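Local atomic coordinates of uracil-DNA glycosylase (PDB entry 5X3G), a protein that belongs to the uracil-DNA glycosylase superfamily and folds as an alpha/beta domain built on a central four-stranded parallel sheet flanked by helices. Residues 58-63 against 169-174; 71-76 against 243-248; 88-93 against 158-163. One frame throughout, in Å; residues are numbered along the deposited sequence.

Contact 1: 58-63 against 169-174; sequences RLLAAF and MALLFT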
loop_
_atom_site.group_PDB
_atom_site.type_symbol
_atom_site.label_atom_id
_atom_site.label_comp_id
_atom_site.label_asym_id
_atom_site.label_seq_id
_atom_site.Cartn_x
_atom_site.Cartn_y
_atom_site.Cartn_z
ATOM N N ARG A 58 5.932 3.210 -12.465
ATOM C CA ARG A 58 5.591 3.110 -11.051
ATOM C C ARG A 58 4.494 2.098 -10.763
ATOM O O ARG A 58 4.155 1.899 -9.590
ATOM C CB ARG A 58 5.155 4.475 -10.506
ATOM C CG ARG A 58 6.219 5.223 -9.738
ATOM C CD ARG A 58 6.298 6.651 -10.224
ATOM N NE ARG A 58 7.135 7.478 -9.366
ATOM C CZ ARG A 58 7.730 8.596 -9.764
ATOM N NH1 ARG A 58 7.594 9.011 -11.016
ATOM N NH2 ARG A 58 8.468 9.294 -8.911
ATOM N N LEU A 59 3.928 1.458 -11.793
ATOM C CA LEU A 59 2.798 0.555 -11.593
ATOM C C LEU A 59 3.114 -0.526 -10.567
ATOM O O LEU A 59 2.230 -0.959 -9.816
ATOM C CB LEU A 59 2.401 -0.079 -12.927
ATOM C CG LEU A 59 1.725 0.841 -13.944
ATOM C CD1 LEU A 59 1.575 0.147 -15.291
ATOM C CD2 LEU A 59 0.370 1.307 -13.426
ATOM N N LEU A 60 4.375 -0.962 -10.509
ATOM C CA LEU A 60 4.804 -2.063 -9.658
ATOM C C LEU A 60 5.785 -1.609 -8.581
ATOM O O LEU A 60 6.613 -2.398 -8.119
ATOM C CB LEU A 60 5.435 -3.164 -10.506
ATOM C CG LEU A 60 4.595 -3.711 -11.657
ATOM C CD1 LEU A 60 5.477 -4.479 -12.622
ATOM C CD2 LEU A 60 3.483 -4.600 -11.126
ATOM N N ALA A 61 5.700 -0.339 -8.172
ATOM C CA ALA A 61 6.650 0.195 -7.200
ATOM C C ALA A 61 6.609 -0.565 -5.878
ATOM O O ALA A 61 7.608 -0.593 -5.147
ATOM C CB ALA A 61 6.379 1.679 -6.959
ATOM N N ALA A 62 5.471 -1.187 -5.558
ATOM C CA ALA A 62 5.370 -1.975 -4.336
ATOM C C ALA A 62 6.273 -3.204 -4.356
ATOM O O ALA A 62 6.578 -3.754 -3.291
ATOM C CB ALA A 62 3.921 -2.395 -4.105
ATOM N N PHE A 63 6.711 -3.642 -5.536
ATOM C CA PHE A 63 7.586 -4.798 -5.682
ATOM C C PHE A 63 9.044 -4.417 -5.910
ATOM O O PHE A 63 9.876 -5.304 -6.129
ATOM C CB PHE A 63 7.110 -5.680 -6.848
ATOM C CG PHE A 63 5.673 -6.127 -6.739
ATOM C CD1 PHE A 63 5.359 -7.381 -6.238
ATOM C CD2 PHE A 63 4.639 -5.305 -7.161
ATOM C CE1 PHE A 63 4.039 -7.802 -6.146
ATOM C CE2 PHE A 63 3.319 -5.718 -7.069
ATOM C CZ PHE A 63 3.021 -6.967 -6.563
HETATM N N MSE A 169 -5.762 -3.122 -5.178
HETATM C CA MSE A 169 -6.559 -4.126 -5.893
HETATM C C MSE A 169 -6.434 -3.960 -7.404
HETATM O O MSE A 169 -6.377 -4.945 -8.143
HETATM C CB MSE A 169 -8.028 -4.054 -5.473
HETATM C CG MSE A 169 -8.277 -4.475 -4.039
HETATM SE SE MSE A 169 -7.891 -6.364 -3.768
HETATM C CE MSE A 169 -9.677 -6.952 -3.249
ATOM N N ALA A 170 -6.406 -2.709 -7.857
ATOM C CA ALA A 170 -6.018 -2.359 -9.215
ATOM C C ALA A 170 -4.806 -1.441 -9.144
ATOM O O ALA A 170 -4.730 -0.572 -8.272
ATOM C CB ALA A 170 -7.162 -1.674 -9.973
ATOM N N LEU A 171 -3.858 -1.633 -10.058
ATOM C CA LEU A 171 -2.595 -0.908 -10.012
ATOM C C LEU A 171 -2.616 0.406 -10.783
ATOM O O LEU A 171 -1.608 1.122 -10.775
ATOM C CB LEU A 171 -1.458 -1.788 -10.544
ATOM C CG LEU A 171 -1.220 -3.118 -9.828
ATOM C CD1 LEU A 171 0.068 -3.760 -10.328
ATOM C CD2 LEU A 171 -1.188 -2.938 -8.316
ATOM N N LEU A 172 -3.720 0.750 -11.444
ATOM C CA LEU A 172 -3.775 1.995 -12.194
ATOM C C LEU A 172 -5.146 2.634 -12.040
ATOM O O LEU A 172 -6.133 1.973 -11.713
ATOM C CB LEU A 172 -3.427 1.777 -13.678
ATOM C CG LEU A 172 -4.279 0.860 -14.564
ATOM C CD1 LEU A 172 -5.580 1.520 -15.012
ATOM C CD2 LEU A 172 -3.463 0.404 -15.766
ATOM N N PHE A 173 -5.187 3.940 -12.301
ATOM C CA PHE A 173 -6.383 4.762 -12.169
ATOM C C PHE A 173 -6.513 5.623 -13.416
ATOM O O PHE A 173 -5.526 6.211 -13.866
ATOM C CB PHE A 173 -6.296 5.642 -10.913
ATOM C CG PHE A 173 -7.395 6.670 -10.795
ATOM C CD1 PHE A 173 -8.535 6.395 -10.061
ATOM C CD2 PHE A 173 -7.272 7.920 -11.384
ATOM C CE1 PHE A 173 -9.539 7.332 -9.933
ATOM C CE2 PHE A 173 -8.275 8.864 -11.264
ATOM C CZ PHE A 173 -9.409 8.568 -10.534
ATOM N N THR A 174 -7.724 5.703 -13.966
ATOM C CA THR A 174 -8.009 6.589 -15.090
ATOM C C THR A 174 -8.986 7.691 -14.703
ATOM O O THR A 174 -8.689 8.878 -14.874
ATOM C CB THR A 174 -8.552 5.787 -16.284
ATOM O OG1 THR A 174 -9.708 5.041 -15.883
ATOM C CG2 THR A 174 -7.497 4.830 -16.807
HETATM O O HOH W 1 0.100 1.020 -9.006
#
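Leu59 and Leu60 meet Leu171 and Leu172 in the buried interior of the alpha/beta fold, where a type I beta turn from Arg58 to Ala61 packs on the loop leaving strand 164-168. Leu59 reaches across with its CD2 branch, which rests 3.3 Å from the carbonyl oxygen of Leu171 and 3.8 Å from CB of Leu172. The side chains of Leu59 and Leu172 run alongside each other in the same direction, and the methyl meets the root of Leu172 and not its end. Leu172 also packs against Tyr42 and Trp45 of helix 40-48. A water bridges the two main chains, donating to Leu59 O at 3.0 Å and to Leu171 O, where the modelled distance is doubtfully short. Leu60 packs on Leu17 and Leu18 of helix 11-20, and its backbone N is held by the side chain of Asn21. CB of Leu171 is directed toward the turn, and CG stands anti to the carbonyl carbon (chi1 -58°), extending the branched end away from the carbonyl that receives the water. Leu171 CD1 lies 3.6 Å from Leu59 O and, coming in at a slant, equally close to Leu60 CD2.

Contact 2: 71-76 against 243-248; sequences VRYILF and WELFGP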
loop_
_atom_site.group_PDB
_atom_site.type_symbol
_atom_site.label_atom_id
_atom_site.label_comp_id
_atom_site.label_asym_id
_atom_site.label_seq_id
_atom_site.Cartn_x
_atom_site.Cartn_y
_atom_site.Cartn_z
ATOM N N VAL A 71 8.187 -10.836 2.083
ATOM C CA VAL A 71 6.816 -10.387 2.305
ATOM C C VAL A 71 6.264 -11.116 3.527
ATOM O O VAL A 71 6.065 -12.333 3.500
ATOM C CB VAL A 71 5.937 -10.625 1.074
ATOM C CG1 VAL A 71 4.508 -10.162 1.344
ATOM C CG2 VAL A 71 6.513 -9.907 -0.135
ATOM N N ARG A 72 6.023 -10.373 4.602
ATOM C CA ARG A 72 5.353 -10.901 5.783
ATOM C C ARG A 72 3.889 -10.500 5.853
ATOM O O ARG A 72 3.088 -11.215 6.465
ATOM C CB ARG A 72 6.063 -10.420 7.053
ATOM C CG ARG A 72 7.572 -10.586 7.012
ATOM C CD ARG A 72 8.225 -9.973 8.238
ATOM N NE ARG A 72 7.489 -10.270 9.465
ATOM C CZ ARG A 72 7.545 -9.524 10.566
ATOM N NH1 ARG A 72 8.301 -8.435 10.592
ATOM N NH2 ARG A 72 6.846 -9.868 11.638
ATOM N N TYR A 73 3.529 -9.375 5.240
ATOM C CA TYR A 73 2.166 -8.876 5.224
ATOM C C TYR A 73 1.852 -8.342 3.836
ATOM O O TYR A 73 2.744 -7.905 3.104
ATOM C CB TYR A 73 1.945 -7.752 6.245
ATOM C CG TYR A 73 2.170 -8.133 7.691
ATOM C CD1 TYR A 73 1.140 -8.655 8.464
ATOM C CD2 TYR A 73 3.409 -7.954 8.288
ATOM C CE1 TYR A 73 1.343 -8.996 9.789
ATOM C CE2 TYR A 73 3.622 -8.291 9.609
ATOM C CZ TYR A 73 2.589 -8.811 10.355
ATOM O OH TYR A 73 2.802 -9.145 11.672
ATOM N N ILE A 74 0.570 -8.369 3.482
ATOM C CA ILE A 74 0.070 -7.718 2.276
ATOM C C ILE A 74 -1.050 -6.787 2.711
ATOM O O ILE A 74 -2.159 -7.244 3.015
ATOM C CB ILE A 74 -0.428 -8.719 1.224
ATOM C CG1 ILE A 74 0.663 -9.739 0.892
ATOM C CG2 ILE A 74 -0.881 -7.987 -0.033
ATOM C CD1 ILE A 74 0.294 -10.660 -0.248
ATOM N N LEU A 75 -0.765 -5.491 2.752
ATOM C CA LEU A 75 -1.734 -4.478 3.145
ATOM C C LEU A 75 -2.429 -3.955 1.895
ATOM O O LEU A 75 -1.767 -3.439 0.986
ATOM C CB LEU A 75 -1.038 -3.347 3.904
ATOM C CG LEU A 75 -1.887 -2.323 4.664
ATOM C CD1 LEU A 75 -1.020 -1.675 5.718
ATOM C CD2 LEU A 75 -2.460 -1.258 3.740
ATOM N N PHE A 76 -3.752 -4.067 1.858
ATOM C CA PHE A 76 -4.501 -3.777 0.643
ATOM C C PHE A 76 -5.013 -2.343 0.599
ATOM O O PHE A 76 -5.341 -1.737 1.622
ATOM C CB PHE A 76 -5.686 -4.732 0.493
ATOM C CG PHE A 76 -5.315 -6.091 -0.035
ATOM C CD1 PHE A 76 -5.205 -6.313 -1.398
ATOM C CD2 PHE A 76 -5.095 -7.151 0.830
ATOM C CE1 PHE A 76 -4.872 -7.564 -1.890
ATOM C CE2 PHE A 76 -4.761 -8.405 0.345
ATOM C CZ PHE A 76 -4.649 -8.611 -1.019
ATOM N N TRP A 243 -3.128 -1.065 17.449
ATOM C CA TRP A 243 -1.937 -0.954 18.288
ATOM C C TRP A 243 -1.157 -2.258 18.314
ATOM O O TRP A 243 0.078 -2.254 18.264
ATOM C CB TRP A 243 -2.307 -0.579 19.722
ATOM C CG TRP A 243 -3.079 0.678 19.919
ATOM C CD1 TRP A 243 -3.435 1.601 18.978
ATOM C CD2 TRP A 243 -3.592 1.153 21.164
ATOM N NE1 TRP A 243 -4.147 2.623 19.568
ATOM C CE2 TRP A 243 -4.254 2.369 20.911
ATOM C CE3 TRP A 243 -3.554 0.664 22.472
ATOM C CZ2 TRP A 243 -4.875 3.102 21.920
ATOM C CZ3 TRP A 243 -4.168 1.390 23.471
ATOM C CH2 TRP A 243 -4.821 2.596 23.191
ATOM N N GLU A 244 -1.859 -3.387 18.418
ATOM C CA GLU A 244 -1.155 -4.657 18.516
ATOM C C GLU A 244 -0.602 -5.111 17.171
ATOM O O GLU A 244 0.462 -5.741 17.128
ATOM C CB GLU A 244 -2.069 -5.731 19.106
ATOM C CG GLU A 244 -1.361 -7.061 19.320
ATOM C CD GLU A 244 -2.176 -8.047 20.129
ATOM O OE1 GLU A 244 -3.291 -7.689 20.559
ATOM O OE2 GLU A 244 -1.697 -9.183 20.334
ATOM N N LEU A 245 -1.285 -4.801 16.068
ATOM C CA LEU A 245 -0.748 -5.203 14.770
ATOM C C LEU A 245 0.452 -4.348 14.368
ATOM O O LEU A 245 1.510 -4.877 14.014
ATOM C CB LEU A 245 -1.835 -5.135 13.698
ATOM C CG LEU A 245 -1.336 -5.375 12.270
ATOM C CD1 LEU A 245 -0.657 -6.730 12.157
ATOM C CD2 LEU A 245 -2.481 -5.277 11.280
ATOM N N PHE A 246 0.310 -3.025 14.428
ATOM C CA PHE A 246 1.327 -2.124 13.901
ATOM C C PHE A 246 2.359 -1.700 14.934
ATOM O O PHE A 246 3.444 -1.252 14.553
ATOM C CB PHE A 246 0.666 -0.878 13.309
ATOM C CG PHE A 246 -0.200 -1.169 12.125
ATOM C CD1 PHE A 246 0.361 -1.556 10.917
ATOM C CD2 PHE A 246 -1.575 -1.068 12.217
ATOM C CE1 PHE A 246 -0.437 -1.831 9.826
ATOM C CE2 PHE A 246 -2.375 -1.339 11.127
ATOM C CZ PHE A 246 -1.808 -1.725 9.932
ATOM N N GLY A 247 2.039 -1.813 16.219
ATOM C CA GLY A 247 2.955 -1.479 17.285
ATOM C C GLY A 247 4.341 -2.076 17.124
ATOM O O GLY A 247 5.346 -1.360 17.148
ATOM N N PRO A 248 4.428 -3.402 16.956
ATOM C CA PRO A 248 5.750 -4.034 16.799
ATOM C C PRO A 248 6.530 -3.552 15.593
ATOM O O PRO A 248 7.742 -3.790 15.523
ATOM C CB PRO A 248 5.410 -5.525 16.678
ATOM C CG PRO A 248 4.120 -5.665 17.396
ATOM C CD PRO A 248 3.362 -4.410 17.089
HETATM O O HOH W 2 3.117 -7.077 13.538
#
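Strand 73-77, an inner strand of the central parallel sheet, presents Tyr73 and Leu75 on one face to Leu245 and Phe246 of helix 240-246. The two residues alternate with Ile74 along the strand and both direct their side chains at the helix, whose backbone stays well away: even the nearest pair of CA atoms, those of Tyr73 and Leu245, is 10.6 Å apart. Side chains therefore bridge the gap. Tyr73 and Leu245 run antiparallel, alongside each other, and Leu245 CD1 approaches the Tyr73 ring obliquely, 3.8 Å from CE1. Leu245 gains this reach by holding CG anti to its own backbone N (chi1 173°), which brings its branched end toward the strand. Its other methyl, CD2, lies 3.8 Å above one face of the Phe246 ring, displaced toward the rim. Leu75 lies roughly perpendicular to Phe246 and meets that ring differently, with CD1 near the ring plane and 4.2 Å from CE1. Leucine methyls thus bound the phenyl group over a face and at an edge. The polar end of Tyr73 is joined to the helix by a water, 2.8 Å from Tyr73 OH, which donates to the carbonyl oxygen of Leu245. Apart from this water bridge the direct side-chain contacts are apolar, and the contact buries a modest 113 Å² in all. Phe246 also packs on helix 114-126, edge-to-face with Phe119 and against Met122. On the sheet side, Tyr73 lies against Val164 of strand 164-168 and against Thr203 and Ile205 of strand 203-207, while Leu75 also packs on Val164, so the contact is made from an inner strand, between 164-168 and 203-207.

Contact 3: 88-93 against 158-163; sequences IGYAFI and NFERSG
Glu160 OE2 approaches the rim of the Tyr90 ring near its plane, so that a carboxylate oxygen, and not a hydrocarbon group, meets an aromatic edge in this buried contact. Glu160 sits near the C-terminal end of helix 152-161, which closes with a Schellman motif, and Tyr90 lies in the long loop after strand 73-77. The oxygen OE2 is 3.6 Å from Tyr90 CE1 and 4.0 Å from Tyr90 OH, and the carboxylate plane is turned 81° from that of the ring. Such an approach puts the oxygen beside the ring's rim hydrogens, a direction that would probably be mildly favourable for a negative group. The other oxygen, OE1, forms a salt bridge with Arg156 one turn earlier in the helix, and Arg156 itself touches both Tyr90 and Ile93, so the ring and the carboxylate share this neighbour.

Phe159 provides the apolar half of the contact. Its CZ lies at the edge of the Phe92 ring, 4.2 Å from Phe92 CD2, with the two side chains nearly perpendicular. Phe92 also pairs edge-to-face with Phe119 of helix 114-126, while its carbonyl oxygen is hydrogen-bonded to Tyr81 OH. Ile93 runs past Phe159 in the opposite direction. With CG1 beside its backbone N (chi1 -55°), it brings CD1 obliquely to the phenyl ring, at 4.0 Å from both Phe159 CD2 and Phe159 CE2. The helix end that carries Phe159 and Glu160 is shaped by Gly163, the C-prime residue with positive phi: Val164 N bonds back to Phe159 O, and Gly163 N is 2.9 Å from Glu160 O.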
loop_
_atom_site.group_PDB
_atom_site.type_symbol
_atom_site.label_atom_id
_atom_site.label_comp_id
_atom_site.label_asym_id
_atom_site.label_seq_id
_atom_site.Cartn_x
_atom_site.Cartn_y
_atom_site.Cartn_z
ATOM N N ILE A 88 1.644 6.878 -6.548
ATOM C CA ILE A 88 3.059 6.601 -6.766
ATOM C C ILE A 88 3.338 5.104 -6.703
ATOM O O ILE A 88 4.480 4.688 -6.488
ATOM C CB ILE A 88 3.937 7.357 -5.750
ATOM C CG1 ILE A 88 3.601 6.929 -4.320
ATOM C CG2 ILE A 88 3.786 8.865 -5.915
ATOM C CD1 ILE A 88 4.579 7.459 -3.293
ATOM N N GLY A 89 2.306 4.285 -6.888
ATOM C CA GLY A 89 2.495 2.851 -7.000
ATOM C C GLY A 89 2.470 2.078 -5.701
ATOM O O GLY A 89 2.842 0.898 -5.693
ATOM N N TYR A 90 2.047 2.704 -4.605
ATOM C CA TYR A 90 1.923 2.050 -3.311
ATOM C C TYR A 90 0.510 2.226 -2.785
ATOM O O TYR A 90 -0.077 3.305 -2.910
ATOM C CB TYR A 90 2.897 2.630 -2.277
ATOM C CG TYR A 90 4.358 2.470 -2.611
ATOM C CD1 TYR A 90 5.028 1.289 -2.330
ATOM C CD2 TYR A 90 5.076 3.513 -3.180
ATOM C CE1 TYR A 90 6.371 1.142 -2.622
ATOM C CE2 TYR A 90 6.420 3.378 -3.477
ATOM C CZ TYR A 90 7.062 2.188 -3.196
ATOM O OH TYR A 90 8.400 2.050 -3.486
ATOM N N ALA A 91 -0.028 1.168 -2.191
ATOM C CA ALA A 91 -1.222 1.325 -1.380
ATOM C C ALA A 91 -0.919 2.230 -0.192
ATOM O O ALA A 91 0.198 2.247 0.334
ATOM C CB ALA A 91 -1.727 -0.036 -0.897
ATOM N N PHE A 92 -1.917 3.028 0.190
ATOM C CA PHE A 92 -1.912 3.800 1.429
ATOM C C PHE A 92 -0.965 4.999 1.401
ATOM O O PHE A 92 -1.257 6.023 2.025
ATOM C CB PHE A 92 -1.573 2.897 2.619
ATOM C CG PHE A 92 -2.097 3.406 3.928
ATOM C CD1 PHE A 92 -3.374 3.937 4.007
ATOM C CD2 PHE A 92 -1.326 3.351 5.075
ATOM C CE1 PHE A 92 -3.870 4.408 5.202
ATOM C CE2 PHE A 92 -1.816 3.822 6.277
ATOM C CZ PHE A 92 -3.092 4.351 6.340
ATOM N N ILE A 93 0.159 4.898 0.696
ATOM C CA ILE A 93 1.150 5.971 0.688
ATOM C C ILE A 93 0.714 7.050 -0.294
ATOM O O ILE A 93 0.655 6.817 -1.507
ATOM C CB ILE A 93 2.544 5.442 0.330
ATOM C CG1 ILE A 93 2.939 4.302 1.264
ATOM C CG2 ILE A 93 3.568 6.556 0.430
ATOM C CD1 ILE A 93 3.001 4.695 2.726
ATOM N N ASN A 158 9.848 2.074 5.972
ATOM C CA ASN A 158 9.677 1.300 7.197
ATOM C C ASN A 158 8.590 0.243 7.047
ATOM O O ASN A 158 8.703 -0.840 7.632
ATOM C CB ASN A 158 9.358 2.224 8.372
ATOM C CG ASN A 158 10.559 3.026 8.829
ATOM O OD1 ASN A 158 11.697 2.746 8.441
ATOM N ND2 ASN A 158 10.315 4.019 9.675
ATOM N N PHE A 159 7.526 0.540 6.295
ATOM C CA PHE A 159 6.588 -0.509 5.907
ATOM C C PHE A 159 7.324 -1.664 5.249
ATOM O O PHE A 159 7.108 -2.834 5.586
ATOM C CB PHE A 159 5.528 0.035 4.949
ATOM C CG PHE A 159 4.314 0.595 5.625
ATOM C CD1 PHE A 159 3.475 -0.221 6.365
ATOM C CD2 PHE A 159 3.987 1.932 5.482
ATOM C CE1 PHE A 159 2.347 0.294 6.973
ATOM C CE2 PHE A 159 2.863 2.453 6.086
ATOM C CZ PHE A 159 2.038 1.631 6.833
ATOM N N GLU A 160 8.207 -1.347 4.296
ATOM C CA GLU A 160 8.910 -2.410 3.585
ATOM C C GLU A 160 9.904 -3.140 4.484
ATOM O O GLU A 160 10.084 -4.355 4.342
ATOM C CB GLU A 160 9.598 -1.840 2.347
ATOM C CG GLU A 160 8.601 -1.365 1.298
ATOM C CD GLU A 160 9.257 -0.768 0.074
ATOM O OE1 GLU A 160 10.224 0.004 0.238
ATOM O OE2 GLU A 160 8.799 -1.067 -1.050
ATOM N N ARG A 161 10.546 -2.429 5.417
ATOM C CA ARG A 161 11.422 -3.090 6.381
ATOM C C ARG A 161 10.665 -4.122 7.199
ATOM O O ARG A 161 11.225 -5.166 7.555
ATOM C CB ARG A 161 12.067 -2.064 7.317
ATOM C CG ARG A 161 13.197 -1.249 6.715
ATOM C CD ARG A 161 13.866 -0.419 7.798
ATOM N NE ARG A 161 15.105 0.209 7.354
ATOM C CZ ARG A 161 15.171 1.404 6.779
ATOM N NH1 ARG A 161 14.062 2.100 6.571
ATOM N NH2 ARG A 161 16.344 1.904 6.411
ATOM N N SER A 162 9.399 -3.849 7.504
ATOM C CA SER A 162 8.552 -4.774 8.237
ATOM C C SER A 162 7.916 -5.826 7.338
ATOM O O SER A 162 7.078 -6.599 7.812
ATOM C CB SER A 162 7.470 -3.999 8.993
ATOM O OG SER A 162 8.058 -3.144 9.963
ATOM N N GLY A 163 8.295 -5.877 6.064
ATOM C CA GLY A 163 7.822 -6.926 5.180
ATOM C C GLY A 163 6.419 -6.727 4.659
ATOM O O GLY A 163 5.728 -7.707 4.358
#

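How the contacts relate
Contact 3 lies between the other two, its centre about 12 Å from that of contact 1 and 11 Å from that of contact 2, whereas the centres of contacts 1 and 2 are about 20 Å apart. Tyr90 reaches contact 1, where its OH is 3.2 Å from Ala61 O. At the other end, Gly163 O probably accepts hydrogen bonds from Arg72 N and Tyr73 N, the latter at 2.9 Å. Strand 73-77 of contact 2 leads into a GQDPYP sequence, resembling the GQDPYH motif of related enzymes and so probably part of the active site. Phe173 packs on its Asp79 and Pro82, and Phe92 O is hydrogen-bonded to its Tyr81 OH.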